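Local coordinates for hypothetical protein PG1100 (Porphyromonas gingivalis, PDB 1ZBS) that is of unknown function but is probably an N-acetylglucosamine kinase of the ASKHA superfamily, phosphorylating its sugar substrate with ATP, at residues Val251-Ile256 with Leu261-Val266; Ile112-Gly117 with Asp221-Arg226; Gly147-Arg152 with Gln217-Asp222; Asp97-Ala102 with Arg128-Asn133. All coordinates share one frame; numbering follows the deposited sequence.

Contact 1 (Val251-Ile256 with Leu261-Val266); sequences VLSSVI and LTLGSV
Ile256 and Leu263 meet in an apolar helix-to-strand contact, near the turn that joins helix 249-258 to strand 263-267 at the outer edge of the C-terminal sheet. The two side chains cross at about a right angle. Ile256 CD1 lies 3.5 Å from Leu263 CD1, a tight fit for two methyl carbons. Leu263 has its CG anti to the backbone N (chi1 178°). This carries both methyls to the helix, and CD2 of Leu263 comes within 3.3 Å of Ser253 OG. That second approach is a hydroxyl against a methyl, not a polar bond. The other branch of Ile256 faces the turn. Ile256 CG2 rests on the backbone of Leu261, 3.4 Å from Leu261 O, and also touches Leu261 CB at 3.7 Å. One backbone hydrogen bond spans the segments, from Leu261 N to Ile256 O (3.1 Å, N-H...O 153°). Helix 249-258 lies in the crossover between the parallel strands 238-241 and 263-267, which also holds the short helix 243-247. This is a right-handed beta-alpha-beta unit, as is usual in the ASKHA fold. Leu252, Ile256 and Leu263 all pack on Phe240 of strand 238-241, and Ile256 also touches Leu238. Val255 meets Phe220 and Leu224 of helix 210-229. Leu261 turns its side chain to Pro234.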
loop_
_atom_site.group_PDB
_atom_site.type_symbol
_atom_site.label_atom_id
_atom_site.label_comp_id
_atom_site.label_asym_id
_atom_site.label_seq_id
_atom_site.Cartn_x
_atom_site.Cartn_y
_atom_site.Cartn_z
ATOM N N VAL A 251 22.144 5.304 -10.430
ATOM C CA VAL A 251 21.909 4.842 -9.066
ATOM C C VAL A 251 21.867 3.320 -8.987
ATOM O O VAL A 251 22.383 2.719 -8.037
ATOM C CB VAL A 251 20.589 5.401 -8.497
ATOM C CG1 VAL A 251 20.440 4.987 -7.045
ATOM C CG2 VAL A 251 20.564 6.913 -8.623
ATOM N N LEU A 252 21.248 2.704 -9.989
ATOM C CA LEU A 252 21.140 1.253 -10.054
ATOM C C LEU A 252 22.536 0.615 -10.106
ATOM O O LEU A 252 22.772 -0.423 -9.483
ATOM C CB LEU A 252 20.316 0.849 -11.287
ATOM C CG LEU A 252 20.047 -0.652 -11.431
ATOM C CD1 LEU A 252 19.354 -1.141 -10.173
ATOM C CD2 LEU A 252 19.188 -0.943 -12.663
ATOM N N SER A 253 23.458 1.238 -10.841
ATOM C CA SER A 253 24.835 0.733 -10.943
ATOM C C SER A 253 25.538 0.762 -9.590
ATOM O O SER A 253 26.162 -0.219 -9.176
ATOM C CB SER A 253 25.666 1.573 -11.917
ATOM O OG SER A 253 25.593 1.076 -13.239
ATOM N N SER A 254 25.447 1.901 -8.913
ATOM C CA SER A 254 26.080 2.067 -7.615
ATOM C C SER A 254 25.588 1.038 -6.616
ATOM O O SER A 254 26.376 0.469 -5.865
ATOM C CB SER A 254 25.804 3.461 -7.071
ATOM O OG SER A 254 26.168 3.530 -5.702
ATOM N N VAL A 255 24.275 0.812 -6.599
ATOM C CA VAL A 255 23.677 -0.157 -5.688
ATOM C C VAL A 255 24.205 -1.564 -5.974
ATOM O O VAL A 255 24.666 -2.251 -5.069
ATOM C CB VAL A 255 22.140 -0.161 -5.804
ATOM C CG1 VAL A 255 21.558 -1.258 -4.924
ATOM C CG2 VAL A 255 21.582 1.199 -5.393
ATOM N N ILE A 256 24.128 -1.980 -7.233
ATOM C CA ILE A 256 24.608 -3.286 -7.643
ATOM C C ILE A 256 26.078 -3.456 -7.252
ATOM O O ILE A 256 26.454 -4.446 -6.625
ATOM C CB ILE A 256 24.481 -3.468 -9.178
ATOM C CG1 ILE A 256 23.009 -3.591 -9.570
ATOM C CG2 ILE A 256 25.298 -4.678 -9.635
ATOM C CD1 ILE A 256 22.739 -3.493 -11.073
ATOM N N LEU A 261 27.895 -7.233 -6.801
ATOM C CA LEU A 261 27.313 -7.883 -7.962
ATOM C C LEU A 261 27.774 -7.147 -9.216
ATOM O O LEU A 261 28.334 -6.052 -9.132
ATOM C CB LEU A 261 25.781 -7.874 -7.853
ATOM C CG LEU A 261 25.183 -8.665 -6.672
ATOM C CD1 LEU A 261 23.682 -8.448 -6.589
ATOM C CD2 LEU A 261 25.491 -10.147 -6.845
ATOM N N THR A 262 27.565 -7.755 -10.377
ATOM C CA THR A 262 27.964 -7.127 -11.627
ATOM C C THR A 262 26.746 -6.835 -12.496
ATOM O O THR A 262 25.837 -7.660 -12.623
ATOM C CB THR A 262 28.957 -8.021 -12.427
ATOM O OG1 THR A 262 28.354 -9.292 -12.713
ATOM C CG2 THR A 262 30.234 -8.248 -11.627
ATOM N N LEU A 263 26.733 -5.645 -13.087
ATOM C CA LEU A 263 25.641 -5.233 -13.956
ATOM C C LEU A 263 25.861 -5.812 -15.347
ATOM O O LEU A 263 26.925 -5.632 -15.940
ATOM C CB LEU A 263 25.583 -3.704 -14.041
ATOM C CG LEU A 263 24.522 -3.093 -14.959
ATOM C CD1 LEU A 263 23.136 -3.534 -14.510
ATOM C CD2 LEU A 263 24.623 -1.571 -14.926
ATOM N N GLY A 264 24.859 -6.516 -15.859
ATOM C CA GLY A 264 24.961 -7.091 -17.187
ATOM C C GLY A 264 24.596 -6.042 -18.226
ATOM O O GLY A 264 25.364 -5.779 -19.153
ATOM N N SER A 265 23.421 -5.440 -18.068
ATOM C CA SER A 265 22.957 -4.409 -18.989
ATOM C C SER A 265 21.622 -3.828 -18.526
ATOM O O SER A 265 20.872 -4.479 -17.802
ATOM C CB SER A 265 22.769 -4.981 -20.400
ATOM O OG SER A 265 21.649 -5.855 -20.463
ATOM N N VAL A 266 21.339 -2.598 -18.949
ATOM C CA VAL A 266 20.085 -1.943 -18.631
ATOM C C VAL A 266 19.600 -1.198 -19.860
ATOM O O VAL A 266 20.333 -0.405 -20.437
ATOM C CB VAL A 266 20.213 -0.957 -17.427
ATOM C CG1 VAL A 266 21.388 -0.025 -17.625
ATOM C CG2 VAL A 266 18.925 -0.163 -17.276
#

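Contact 2 (Ile112-Gly117 with Asp221-Arg226); sequences IACILG and DDFLVR
Strand 111-116 and helix 210-229 stay well apart here, with CA atoms 9.6 Å apart at Cys114 and Leu224 and 9.5 Å apart at Leu116 and Phe223. The Phe223 side chain spans the gap. Its first torsion (chi1 168°) swings the ring away from the backbone N, and the ring reaches from the helix to the strand. Leu116 CD1 sits over one face of this ring. It is 4.1 Å from the centroid of the Phe223 ring and only 4° off the ring normal, so the CH-pi contact is almost central. Cys114 meets the far end of the same ring. Its SG lies at the edge, in the ring plane, 5.0 Å from the Phe223 centroid. This is a sulfur-aromatic contact. Cys114 CB adds an apolar touch, 3.8 Å from Phe223 CZ, and approaches obliquely. The three residues are buried, and their interactions are all nonpolar or weakly polar. They join the central strand of the C-terminal sheet, in the ASKHA-type fold, to a helix lying against one face of that sheet. Phe240 of the adjacent parallel strand 238-241 touches both Cys114 and Phe223. Helix 249-258 packs alongside, with Leu252 on Leu116 and Val255 and Ile256 on Leu224. The opposite face of strand 111-116 carries Ala113 and Ile115, which pack on helix 97-105.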
loop_
_atom_site.group_PDB
_atom_site.type_symbol
_atom_site.label_atom_id
_atom_site.label_comp_id
_atom_site.label_asym_id
_atom_site.label_seq_id
_atom_site.Cartn_x
_atom_site.Cartn_y
_atom_site.Cartn_z
ATOM N N ILE A 112 20.123 -13.598 -15.071
ATOM C CA ILE A 112 19.046 -13.054 -14.259
ATOM C C ILE A 112 18.499 -11.817 -14.938
ATOM O O ILE A 112 19.243 -10.875 -15.213
ATOM C CB ILE A 112 19.539 -12.672 -12.854
ATOM C CG1 ILE A 112 19.990 -13.926 -12.105
ATOM C CG2 ILE A 112 18.430 -11.950 -12.085
ATOM C CD1 ILE A 112 20.733 -13.643 -10.811
ATOM N N ALA A 113 17.198 -11.832 -15.222
ATOM C CA ALA A 113 16.534 -10.712 -15.884
ATOM C C ALA A 113 15.583 -10.010 -14.921
ATOM O O ALA A 113 14.764 -10.647 -14.251
ATOM C CB ALA A 113 15.770 -11.211 -17.112
ATOM N N CYS A 114 15.689 -8.686 -14.868
ATOM C CA CYS A 114 14.855 -7.894 -13.968
ATOM C C CYS A 114 14.117 -6.770 -14.660
ATOM O O CYS A 114 14.614 -6.169 -15.612
ATOM C CB CYS A 114 15.701 -7.277 -12.860
ATOM S SG CYS A 114 16.704 -8.420 -11.960
ATOM N N ILE A 115 12.922 -6.488 -14.166
ATOM C CA ILE A 115 12.120 -5.405 -14.704
ATOM C C ILE A 115 11.979 -4.337 -13.628
ATOM O O ILE A 115 11.709 -4.639 -12.467
ATOM C CB ILE A 115 10.730 -5.890 -15.118
ATOM C CG1 ILE A 115 10.858 -6.933 -16.237
ATOM C CG2 ILE A 115 9.886 -4.698 -15.568
ATOM C CD1 ILE A 115 9.534 -7.447 -16.760
ATOM N N LEU A 116 12.197 -3.085 -14.012
ATOM C CA LEU A 116 12.074 -1.963 -13.087
ATOM C C LEU A 116 11.292 -0.868 -13.817
ATOM O O LEU A 116 11.879 -0.021 -14.494
ATOM C CB LEU A 116 13.468 -1.453 -12.690
ATOM C CG LEU A 116 13.874 -1.317 -11.222
ATOM C CD1 LEU A 116 13.568 -2.601 -10.469
ATOM C CD2 LEU A 116 15.375 -0.981 -11.126
ATOM N N GLY A 117 9.965 -0.920 -13.696
ATOM C CA GLY A 117 9.090 0.064 -14.315
ATOM C C GLY A 117 8.013 0.460 -13.310
ATOM O O GLY A 117 8.331 0.786 -12.167
ATOM N N ASP A 221 18.270 -1.280 -3.426
ATOM C CA ASP A 221 19.024 -2.260 -2.657
ATOM C C ASP A 221 18.051 -3.334 -2.163
ATOM O O ASP A 221 18.337 -4.531 -2.242
ATOM C CB ASP A 221 19.726 -1.587 -1.466
ATOM C CG ASP A 221 20.694 -2.520 -0.756
ATOM O OD1 ASP A 221 21.681 -2.959 -1.393
ATOM O OD2 ASP A 221 20.468 -2.821 0.437
ATOM N N ASP A 222 16.900 -2.879 -1.672
ATOM C CA ASP A 222 15.842 -3.742 -1.175
ATOM C C ASP A 222 15.382 -4.703 -2.256
ATOM O O ASP A 222 15.090 -5.869 -1.986
ATOM C CB ASP A 222 14.631 -2.911 -0.743
ATOM C CG ASP A 222 14.439 -2.895 0.746
ATOM O OD1 ASP A 222 14.878 -1.917 1.393
ATOM O OD2 ASP A 222 13.849 -3.870 1.272
ATOM N N PHE A 223 15.278 -4.194 -3.479
ATOM C CA PHE A 223 14.856 -5.034 -4.586
ATOM C C PHE A 223 15.855 -6.168 -4.788
ATOM O O PHE A 223 15.459 -7.329 -4.931
ATOM C CB PHE A 223 14.713 -4.226 -5.878
ATOM C CG PHE A 223 14.556 -5.084 -7.106
ATOM C CD1 PHE A 223 15.665 -5.420 -7.876
ATOM C CD2 PHE A 223 13.312 -5.593 -7.466
ATOM C CE1 PHE A 223 15.537 -6.264 -8.981
ATOM C CE2 PHE A 223 13.168 -6.438 -8.569
ATOM C CZ PHE A 223 14.285 -6.774 -9.332
ATOM N N LEU A 224 17.144 -5.848 -4.787
ATOM C CA LEU A 224 18.159 -6.882 -4.980
ATOM C C LEU A 224 18.091 -7.924 -3.875
ATOM O O LEU A 224 18.030 -9.131 -4.136
ATOM C CB LEU A 224 19.556 -6.261 -5.009
ATOM C CG LEU A 224 19.794 -5.358 -6.216
ATOM C CD1 LEU A 224 21.140 -4.656 -6.086
ATOM C CD2 LEU A 224 19.735 -6.199 -7.482
ATOM N N VAL A 225 18.092 -7.444 -2.638
ATOM C CA VAL A 225 18.037 -8.316 -1.481
ATOM C C VAL A 225 16.892 -9.332 -1.529
ATOM O O VAL A 225 17.124 -10.538 -1.485
ATOM C CB VAL A 225 17.904 -7.491 -0.181
ATOM C CG1 VAL A 225 17.790 -8.426 1.021
ATOM C CG2 VAL A 225 19.121 -6.574 -0.017
ATOM N N ARG A 226 15.662 -8.841 -1.637
ATOM C CA ARG A 226 14.483 -9.705 -1.643
ATOM C C ARG A 226 14.072 -10.282 -2.990
ATOM O O ARG A 226 13.092 -11.025 -3.070
ATOM C CB ARG A 226 13.303 -8.935 -1.071
ATOM C CG ARG A 226 13.654 -8.175 0.186
ATOM C CD ARG A 226 12.834 -6.909 0.275
ATOM N NE ARG A 226 11.444 -7.162 0.622
ATOM C CZ ARG A 226 10.960 -7.065 1.859
ATOM N NH1 ARG A 226 11.759 -6.724 2.861
ATOM N NH2 ARG A 226 9.670 -7.278 2.091
#

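Contact 3 (Gly147-Arg152 with Gln217-Asp222); sequences GAVLGR and QNSFDD
The Phe220 ring meets Leu150 CD1 obliquely, with 4.4 Å between Leu150 CD1 and Phe220 CE1. A second flat group, the Arg152 guanidinium, has Val149 CG1 of its own helix above one face, 3.9 Å from the plane and offset toward the rim. This is a buried helix-helix contact in the C-terminal domain of the ASKHA-type fold. The axes of helices 147-152 and 217-222 approach to 10.6 Å. The segments run closer to antiparallel than parallel, with 139° between their directions. Leu150 CA and Ser219 CA are the closest such pair, at 7.2 Å. The small Ser219 points toward the other helix, and Leu150 lays a methyl on it. The Leu150 side chain forks at CG, sending CD2 to Ser219 and CD1 to the Phe220 ring. Val244 of helix 243-247 touches both Leu150 and Phe220. Phe220 also packs on Val251, Leu252 and Val255 of helix 249-258. Arg152 turns elsewhere: its NE is hydrogen-bonded to Tyr139 O, and it packs on Leu141 of the second subunit. Ser219 OG has its polar partner in Gly145 N, just before helix 147-159, while Ser219 CB lies 3.7 Å from Leu150 CD2.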
loop_
_atom_site.group_PDB
_atom_site.type_symbol
_atom_site.label_atom_id
_atom_site.label_comp_id
_atom_site.label_asym_id
_atom_site.label_seq_id
_atom_site.Cartn_x
_atom_site.Cartn_y
_atom_site.Cartn_z
ATOM N N GLY A 147 8.529 2.075 -9.790
ATOM C CA GLY A 147 8.090 3.456 -9.759
ATOM C C GLY A 147 6.891 3.705 -8.863
ATOM O O GLY A 147 6.718 4.812 -8.359
ATOM N N ALA A 148 6.045 2.701 -8.671
ATOM C CA ALA A 148 4.899 2.891 -7.795
ATOM C C ALA A 148 5.405 2.933 -6.360
ATOM O O ALA A 148 4.940 3.737 -5.556
ATOM C CB ALA A 148 3.889 1.762 -7.966
ATOM N N VAL A 149 6.369 2.080 -6.037
ATOM C CA VAL A 149 6.878 2.076 -4.683
ATOM C C VAL A 149 7.711 3.312 -4.392
ATOM O O VAL A 149 7.576 3.910 -3.327
ATOM C CB VAL A 149 7.662 0.802 -4.391
ATOM C CG1 VAL A 149 8.317 0.892 -3.015
ATOM C CG2 VAL A 149 6.710 -0.383 -4.427
ATOM N N LEU A 150 8.564 3.711 -5.332
ATOM C CA LEU A 150 9.366 4.919 -5.146
ATOM C C LEU A 150 8.395 6.058 -4.875
ATOM O O LEU A 150 8.607 6.879 -3.987
ATOM C CB LEU A 150 10.162 5.236 -6.412
ATOM C CG LEU A 150 11.268 4.250 -6.802
ATOM C CD1 LEU A 150 11.955 4.745 -8.089
ATOM C CD2 LEU A 150 12.270 4.129 -5.665
ATOM N N GLY A 151 7.316 6.086 -5.649
ATOM C CA GLY A 151 6.309 7.117 -5.481
ATOM C C GLY A 151 5.644 7.153 -4.111
ATOM O O GLY A 151 5.555 8.220 -3.503
ATOM N N ARG A 152 5.166 6.020 -3.603
ATOM C CA ARG A 152 4.519 6.077 -2.297
ATOM C C ARG A 152 5.519 6.379 -1.185
ATOM O O ARG A 152 5.196 7.095 -0.231
ATOM C CB ARG A 152 3.744 4.796 -1.974
ATOM C CG ARG A 152 4.577 3.572 -1.689
ATOM C CD ARG A 152 3.744 2.555 -0.913
ATOM N NE ARG A 152 4.183 1.196 -1.187
ATOM C CZ ARG A 152 5.109 0.547 -0.498
ATOM N NH1 ARG A 152 5.704 1.128 0.532
ATOM N NH2 ARG A 152 5.444 -0.685 -0.852
ATOM N N GLN A 217 17.987 4.788 -3.579
ATOM C CA GLN A 217 19.065 3.846 -3.344
ATOM C C GLN A 217 18.637 2.683 -2.442
ATOM O O GLN A 217 18.909 1.519 -2.745
ATOM C CB GLN A 217 20.243 4.596 -2.718
ATOM C CG GLN A 217 21.348 3.739 -2.124
ATOM C CD GLN A 217 22.408 4.584 -1.421
ATOM O OE1 GLN A 217 23.278 5.186 -2.061
ATOM N NE2 GLN A 217 22.322 4.649 -0.096
ATOM N N ASN A 218 17.963 2.995 -1.341
ATOM C CA ASN A 218 17.528 1.963 -0.418
ATOM C C ASN A 218 16.477 1.055 -1.030
ATOM O O ASN A 218 16.421 -0.140 -0.729
ATOM C CB ASN A 218 16.986 2.587 0.865
ATOM C CG ASN A 218 18.032 3.393 1.591
ATOM O OD1 ASN A 218 19.230 3.121 1.472
ATOM N ND2 ASN A 218 17.595 4.386 2.357
ATOM N N SER A 219 15.648 1.614 -1.900
ATOM C CA SER A 219 14.622 0.813 -2.531
ATOM C C SER A 219 15.242 -0.154 -3.535
ATOM O O SER A 219 14.844 -1.318 -3.607
ATOM C CB SER A 219 13.598 1.705 -3.222
ATOM O OG SER A 219 12.445 0.941 -3.541
ATOM N N PHE A 220 16.215 0.326 -4.307
ATOM C CA PHE A 220 16.888 -0.526 -5.284
ATOM C C PHE A 220 17.646 -1.629 -4.549
ATOM O O PHE A 220 17.668 -2.777 -4.989
ATOM C CB PHE A 220 17.876 0.276 -6.144
ATOM C CG PHE A 220 17.224 1.132 -7.204
ATOM C CD1 PHE A 220 15.849 1.080 -7.431
ATOM C CD2 PHE A 220 17.999 1.982 -7.990
ATOM C CE1 PHE A 220 15.258 1.871 -8.418
ATOM C CE2 PHE A 220 17.421 2.774 -8.974
ATOM C CZ PHE A 220 16.042 2.715 -9.194
ATOM N N ASP A 221 18.270 -1.280 -3.426
ATOM C CA ASP A 221 19.024 -2.260 -2.657
ATOM C C ASP A 221 18.051 -3.334 -2.163
ATOM O O ASP A 221 18.337 -4.531 -2.242
ATOM C CB ASP A 221 19.726 -1.587 -1.466
ATOM C CG ASP A 221 20.694 -2.520 -0.756
ATOM O OD1 ASP A 221 21.681 -2.959 -1.393
ATOM O OD2 ASP A 221 20.468 -2.821 0.437
ATOM N N ASP A 222 16.900 -2.879 -1.672
ATOM C CA ASP A 222 15.842 -3.742 -1.175
ATOM C C ASP A 222 15.382 -4.703 -2.256
ATOM O O ASP A 222 15.090 -5.869 -1.986
ATOM C CB ASP A 222 14.631 -2.911 -0.743
ATOM C CG ASP A 222 14.439 -2.895 0.746
ATOM O OD1 ASP A 222 14.878 -1.917 1.393
ATOM O OD2 ASP A 222 13.849 -3.870 1.272
#

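Contact 4 (Asp97-Ala102 with Arg128-Asn133); sequences DMLGAA and REIKAN
Ile130 opens the contact on strand 130-133 and makes most of its touches with helix 97-105. With chi1 at -59°, its longer branch points away from its own carbonyl carbon and runs out to CD1, which ends on the helix backbone. Ile130 CD1 lies 4.0 Å from Leu99 N and 4.0 Å from Leu99 CB. Leu99 offers the base of its side chain, not its tip. The same Ile130 CD1 methyl comes to 4.1 Å from CG of Met98, a selenomethionine. Met98 and Ile130 cross at about a right angle. Next come Lys131 and Ala132, which are turned from the helix. Both face Leu124 of the antiparallel strand 120-125, which makes a classic beta bulge. After it, Asn133 points toward the helix again, and its amide reaches Met98. Asn133 ND2 is 3.7 Å from Met98 CG, a van der Waals touch between an amide nitrogen and a methylene. The other amide atom, Asn133 OD1, has a weak hydrogen bond from Asn121 ND2. Met98 meets both residues through CG, while its bent chain takes the selenium and CE away from strand 130-133. This is helix-on-sheet packing at an outermost strand of the second five-stranded sheet of the ASKHA-type fold. Beside it, Cys123 of strand 120-125 touches both Met98 and Ile130, and Ala102 touches Phe125 of the same strand. Farther across, Met98 packs on Ala113 and Ile115 of strand 111-116, and Ala102 on Ala113.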
loop_
_atom_site.group_PDB
_atom_site.type_symbol
_atom_site.label_atom_id
_atom_site.label_comp_id
_atom_site.label_asym_id
_atom_site.label_seq_id
_atom_site.Cartn_x
_atom_site.Cartn_y
_atom_site.Cartn_z
ATOM N N ASP A 97 5.515 -10.941 -19.679
ATOM C CA ASP A 97 6.473 -9.885 -19.948
ATOM C C ASP A 97 7.851 -10.168 -19.357
ATOM O O ASP A 97 8.863 -9.670 -19.857
ATOM C CB ASP A 97 5.953 -8.535 -19.432
ATOM C CG ASP A 97 5.594 -8.558 -17.951
ATOM O OD1 ASP A 97 5.488 -7.462 -17.364
ATOM O OD2 ASP A 97 5.406 -9.654 -17.371
HETATM N N MSE A 98 7.891 -10.970 -18.297
HETATM C CA MSE A 98 9.153 -11.307 -17.648
HETATM C C MSE A 98 9.992 -12.135 -18.618
HETATM O O MSE A 98 11.196 -11.919 -18.759
HETATM C CB MSE A 98 8.889 -12.098 -16.361
HETATM C CG MSE A 98 10.122 -12.362 -15.506
HETATM SE SE MSE A 98 10.988 -10.763 -14.812
HETATM C CE MSE A 98 12.232 -10.402 -16.261
ATOM N N LEU A 99 9.335 -13.068 -19.299
ATOM C CA LEU A 99 9.999 -13.925 -20.261
ATOM C C LEU A 99 10.469 -13.101 -21.458
ATOM O O LEU A 99 11.542 -13.341 -22.021
ATOM C CB LEU A 99 9.041 -15.025 -20.721
ATOM C CG LEU A 99 9.531 -15.899 -21.880
ATOM C CD1 LEU A 99 10.845 -16.574 -21.508
ATOM C CD2 LEU A 99 8.463 -16.928 -22.219
ATOM N N GLY A 100 9.645 -12.138 -21.850
ATOM C CA GLY A 100 9.993 -11.280 -22.963
ATOM C C GLY A 100 11.233 -10.476 -22.625
ATOM O O GLY A 100 12.076 -10.223 -23.483
ATOM N N ALA A 101 11.355 -10.080 -21.364
ATOM C CA ALA A 101 12.511 -9.309 -20.941
ATOM C C ALA A 101 13.765 -10.169 -20.947
ATOM O O ALA A 101 14.817 -9.738 -21.411
ATOM C CB ALA A 101 12.283 -8.720 -19.556
ATOM N N ALA A 102 13.656 -11.392 -20.444
ATOM C CA ALA A 102 14.811 -12.276 -20.406
ATOM C C ALA A 102 15.293 -12.607 -21.809
ATOM O O ALA A 102 16.497 -12.662 -22.059
ATOM C CB ALA A 102 14.474 -13.556 -19.650
ATOM N N ARG A 128 16.704 -20.581 -22.175
ATOM C CA ARG A 128 15.607 -20.873 -23.086
ATOM C C ARG A 128 14.283 -20.634 -22.380
ATOM O O ARG A 128 13.298 -20.224 -22.997
ATOM C CB ARG A 128 15.680 -22.323 -23.601
ATOM C CG ARG A 128 15.229 -22.495 -25.073
ATOM C CD ARG A 128 16.405 -22.900 -25.988
ATOM N NE ARG A 128 16.150 -22.710 -27.423
ATOM C CZ ARG A 128 16.002 -21.523 -28.015
ATOM N NH1 ARG A 128 15.769 -21.446 -29.326
ATOM N NH2 ARG A 128 16.087 -20.408 -27.296
ATOM N N GLU A 129 14.260 -20.880 -21.078
ATOM C CA GLU A 129 13.040 -20.673 -20.318
ATOM C C GLU A 129 13.360 -20.305 -18.879
ATOM O O GLU A 129 14.467 -20.555 -18.393
ATOM C CB GLU A 129 12.174 -21.931 -20.378
ATOM C CG GLU A 129 12.849 -23.177 -19.841
ATOM C CD GLU A 129 12.233 -24.451 -20.398
ATOM O OE1 GLU A 129 10.992 -24.599 -20.331
ATOM O OE2 GLU A 129 12.994 -25.306 -20.900
ATOM N N ILE A 130 12.381 -19.697 -18.214
ATOM C CA ILE A 130 12.536 -19.268 -16.833
ATOM C C ILE A 130 12.586 -20.447 -15.880
ATOM O O ILE A 130 11.716 -21.319 -15.900
ATOM C CB ILE A 130 11.389 -18.343 -16.392
ATOM C CG1 ILE A 130 11.329 -17.112 -17.295
ATOM C CG2 ILE A 130 11.608 -17.904 -14.957
ATOM C CD1 ILE A 130 10.144 -16.214 -17.019
ATOM N N LYS A 131 13.614 -20.462 -15.040
ATOM C CA LYS A 131 13.788 -21.527 -14.071
ATOM C C LYS A 131 13.258 -21.173 -12.693
ATOM O O LYS A 131 12.840 -22.056 -11.948
ATOM C CB LYS A 131 15.268 -21.913 -13.970
ATOM C CG LYS A 131 15.725 -22.907 -15.035
ATOM C CD LYS A 131 15.052 -24.264 -14.829
ATOM C CE LYS A 131 15.623 -25.336 -15.746
ATOM N NZ LYS A 131 15.297 -26.705 -15.240
ATOM N N ALA A 132 13.287 -19.889 -12.347
ATOM C CA ALA A 132 12.811 -19.444 -11.039
ATOM C C ALA A 132 12.317 -17.996 -11.102
ATOM O O ALA A 132 12.883 -17.178 -11.822
ATOM C CB ALA A 132 13.924 -19.582 -10.004
ATOM N N ASN A 133 11.273 -17.688 -10.332
ATOM C CA ASN A 133 10.675 -16.356 -10.324
ATOM C C ASN A 133 10.190 -15.954 -8.932
ATOM O O ASN A 133 9.491 -16.718 -8.273
ATOM C CB ASN A 133 9.476 -16.325 -11.279
ATOM C CG ASN A 133 9.037 -14.913 -11.626
ATOM O OD1 ASN A 133 8.823 -14.073 -10.747
ATOM N ND2 ASN A 133 8.887 -14.649 -12.918
#

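Contacts 1, 2 and 4 all reach the second five-stranded sheet, at one edge, the centre and the other edge. Contact 2 is fully buried; contacts 1 and 4 are only partly buried, as suits outer strands. Contact 3 is also buried but joins helix to helix. It shares helix 210-229 with contact 2. Helix 249-258 ties contact 1 to both, through Leu252 and Val255. A ring lies at the heart of contact 2; contact 3 adds Phe220 to a leucine-on-serine touch; contacts 1 and 4 are mainly aliphatic, with an amide in contact 4. Contact 1 alone has a hydrogen bond between its segments. The helix of contact 4 packs on the other face of the sheet and meets strand 111-116 through Met98 and Ala102.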